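Phycoerythrin alpha-2 chain (Rhodomonas sp. CS24, PDB 1XG0) harvests light for photosynthesis as one subunit of a cryptophyte phycobiliprotein complex carrying covalently bound tetrapyrrole chromophores. Local coordinates at residues 49-52 and 53-57. Sequence-based numbering, arbitrary orientation. Where two conformers were deposited one is given.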
ATOM      1  N   VAL B  49     -10.046  -8.709   3.684  1.00  5.76           N
ATOM      2  CA  VAL B  49      -9.252  -8.322   2.515  1.00  5.51           C
ATOM      3  C   VAL B  49     -10.082  -8.645   1.293  1.00  5.77           C
ATOM      4  O   VAL B  49     -10.613  -9.765   1.175  1.00  6.92           O
ATOM      5  CB  VAL B  49      -7.889  -9.042   2.477  1.00  6.27           C
ATOM      6  CG1 VAL B  49      -7.140  -8.733   1.194  1.00  6.32           C
ATOM      7  CG2 VAL B  49      -7.069  -8.607   3.684  1.00  6.90           C
ATOM      8  N   SER B  50     -10.176  -7.686   0.378  1.00  5.77           N
ATOM      9  CA  SER B  50     -11.019  -7.815  -0.785  1.00  5.94           C
ATOM     10  C   SER B  50     -10.354  -8.590  -1.932  1.00  5.97           C
ATOM     11  O   SER B  50      -9.139  -8.736  -2.002  1.00  5.98           O
ATOM     12  CB  SER B  50     -11.364  -6.439  -1.319  1.00  6.99           C
ATOM     13  OG  SER B  50     -10.200  -5.825  -1.880  1.00  6.41           O
ATOM     14  N   THR B  51     -11.214  -9.033  -2.853  1.00  7.09           N
ATOM     15  CA  THR B  51     -10.807  -9.601  -4.127  0.50  7.83           C
ATOM     16  C   THR B  51      -9.873  -8.646  -4.856  1.00  6.73           C
ATOM     17  O   THR B  51      -8.833  -9.030  -5.437  1.00  7.22           O
ATOM     18  CB  THR B  51     -12.042  -9.810  -5.029  0.50  9.69           C
ATOM     19  OG1 THR B  51     -13.015 -10.644  -4.385  0.50 12.06           O
ATOM     20  CG2 THR B  51     -11.656 -10.596  -6.228  0.50 13.78           C
ATOM     21  N   GLY B  52     -10.231  -7.377  -4.887  1.00  6.93           N
ATOM     22  CA  GLY B  52      -9.444  -6.403  -5.602  1.00  7.61           C
ATOM     23  C   GLY B  52      -8.043  -6.236  -5.038  1.00  6.35           C
ATOM     24  O   GLY B  52      -7.048  -6.149  -5.784  1.00  7.10           O
ATOM     25  N   THR B  53      -7.941  -6.191  -3.713  1.00  5.68           N
ATOM     26  CA  THR B  53      -6.633  -6.117  -3.097  1.00  5.59           C
ATOM     27  C   THR B  53      -5.816  -7.370  -3.408  1.00  5.50           C
ATOM     28  O   THR B  53      -4.623  -7.279  -3.750  1.00  6.00           O
ATOM     29  CB  THR B  53      -6.748  -5.934  -1.578  1.00  6.32           C
ATOM     30  OG1 THR B  53      -7.401  -4.678  -1.360  1.00  7.19           O
ATOM     31  CG2 THR B  53      -5.426  -5.953  -0.895  1.00  6.89           C
ATOM     32  N   ALA B  54      -6.447  -8.535  -3.294  1.00  5.36           N
ATOM     33  CA  ALA B  54      -5.749  -9.787  -3.591  1.00  5.49           C
ATOM     34  C   ALA B  54      -5.237  -9.822  -5.039  1.00  5.36           C
ATOM     35  O   ALA B  54      -4.130 -10.295  -5.321  1.00  5.74           O
ATOM     36  CB  ALA B  54      -6.670 -10.968  -3.306  1.00  6.23           C
ATOM     37  N   GLU B  55      -6.064  -9.349  -5.981  1.00  6.27           N
ATOM     38  CA  GLU B  55      -5.665  -9.289  -7.390  1.00  6.47           C
ATOM     39  C   GLU B  55      -4.496  -8.336  -7.569  1.00  6.74           C
ATOM     40  O   GLU B  55      -3.578  -8.601  -8.364  1.00  7.01           O
ATOM     41  CB  GLU B  55      -6.855  -8.892  -8.271  1.00  7.39           C
ATOM     42  CG  GLU B  55      -7.838 -10.046  -8.385  1.00  8.22           C
ATOM     43  CD  GLU B  55      -9.080  -9.801  -9.216  1.00 12.38           C
ATOM     44  OE1 GLU B  55      -9.373  -8.655  -9.497  1.00 18.46           O
ATOM     45  OE2 GLU B  55      -9.750 -10.811  -9.567  1.00 14.38           O
ATOM     46  N   GLY B  56      -4.506  -7.210  -6.856  1.00  6.78           N
ATOM     47  CA  GLY B  56      -3.382  -6.265  -6.957  1.00  7.45           C
ATOM     48  C   GLY B  56      -2.090  -6.829  -6.442  1.00  6.52           C
ATOM     49  O   GLY B  56      -1.030  -6.617  -7.064  1.00  7.47           O
ATOM     50  N   VAL B  57      -2.133  -7.559  -5.329  1.00  6.00           N
ATOM     51  CA  VAL B  57      -0.915  -8.162  -4.801  1.00  5.65           C
ATOM     52  C   VAL B  57      -0.406  -9.254  -5.730  1.00  5.84           C
ATOM     53  O   VAL B  57       0.816  -9.399  -5.932  1.00  6.28           O
ATOM     54  CB  VAL B  57      -1.102  -8.638  -3.348  1.00  5.76           C
ATOM     55  CG1 VAL B  57       0.130  -9.333  -2.832  1.00  6.81           C
ATOM     56  CG2 VAL B  57      -1.403  -7.442  -2.450  1.00  6.24           C
TER
HETATM   57  O   HOH W   1      -8.718  -5.214   0.947  1.00  5.90           O
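Ser50 OG takes the N-H of Thr53 at 2.9 Å, nearly straight at 166°, and is also hydrogen-bonded to an acidic side chain of another protein chain. This is the N-cap of the helix: chi1 of 69° sets the hydroxyl between backbone N and carbonyl carbon, which turns it to the N-H of Thr53 in the first turn. A water also bridges these two residues, accepting from Ser50 N at 2.9 Å and lying 2.7 Å from Thr53 OG1. With an alanine here, Thr53 N is likely to be left without its capping acceptor and the acidic group of the neighbouring chain without this hydroxyl. The regular i to i+4 backbone bonding of the helix then starts, with Ala54 N on Ser50 O at 3.0 Å and Glu55 N on Thr51 O at 2.8 Å. Glu55 OE2 is bonded to a polar side chain of a second neighbouring chain. On the flank, Val49 CG1 meets Thr53 CG2 at 3.9 Å, the two side chains crossing at about a right angle; Val49 packs on neighbouring chains as well. The cap thus opens helix 51-64 just after strand 38-46, where the chain leaves its two-stranded antiparallel sheet with strand 7-15.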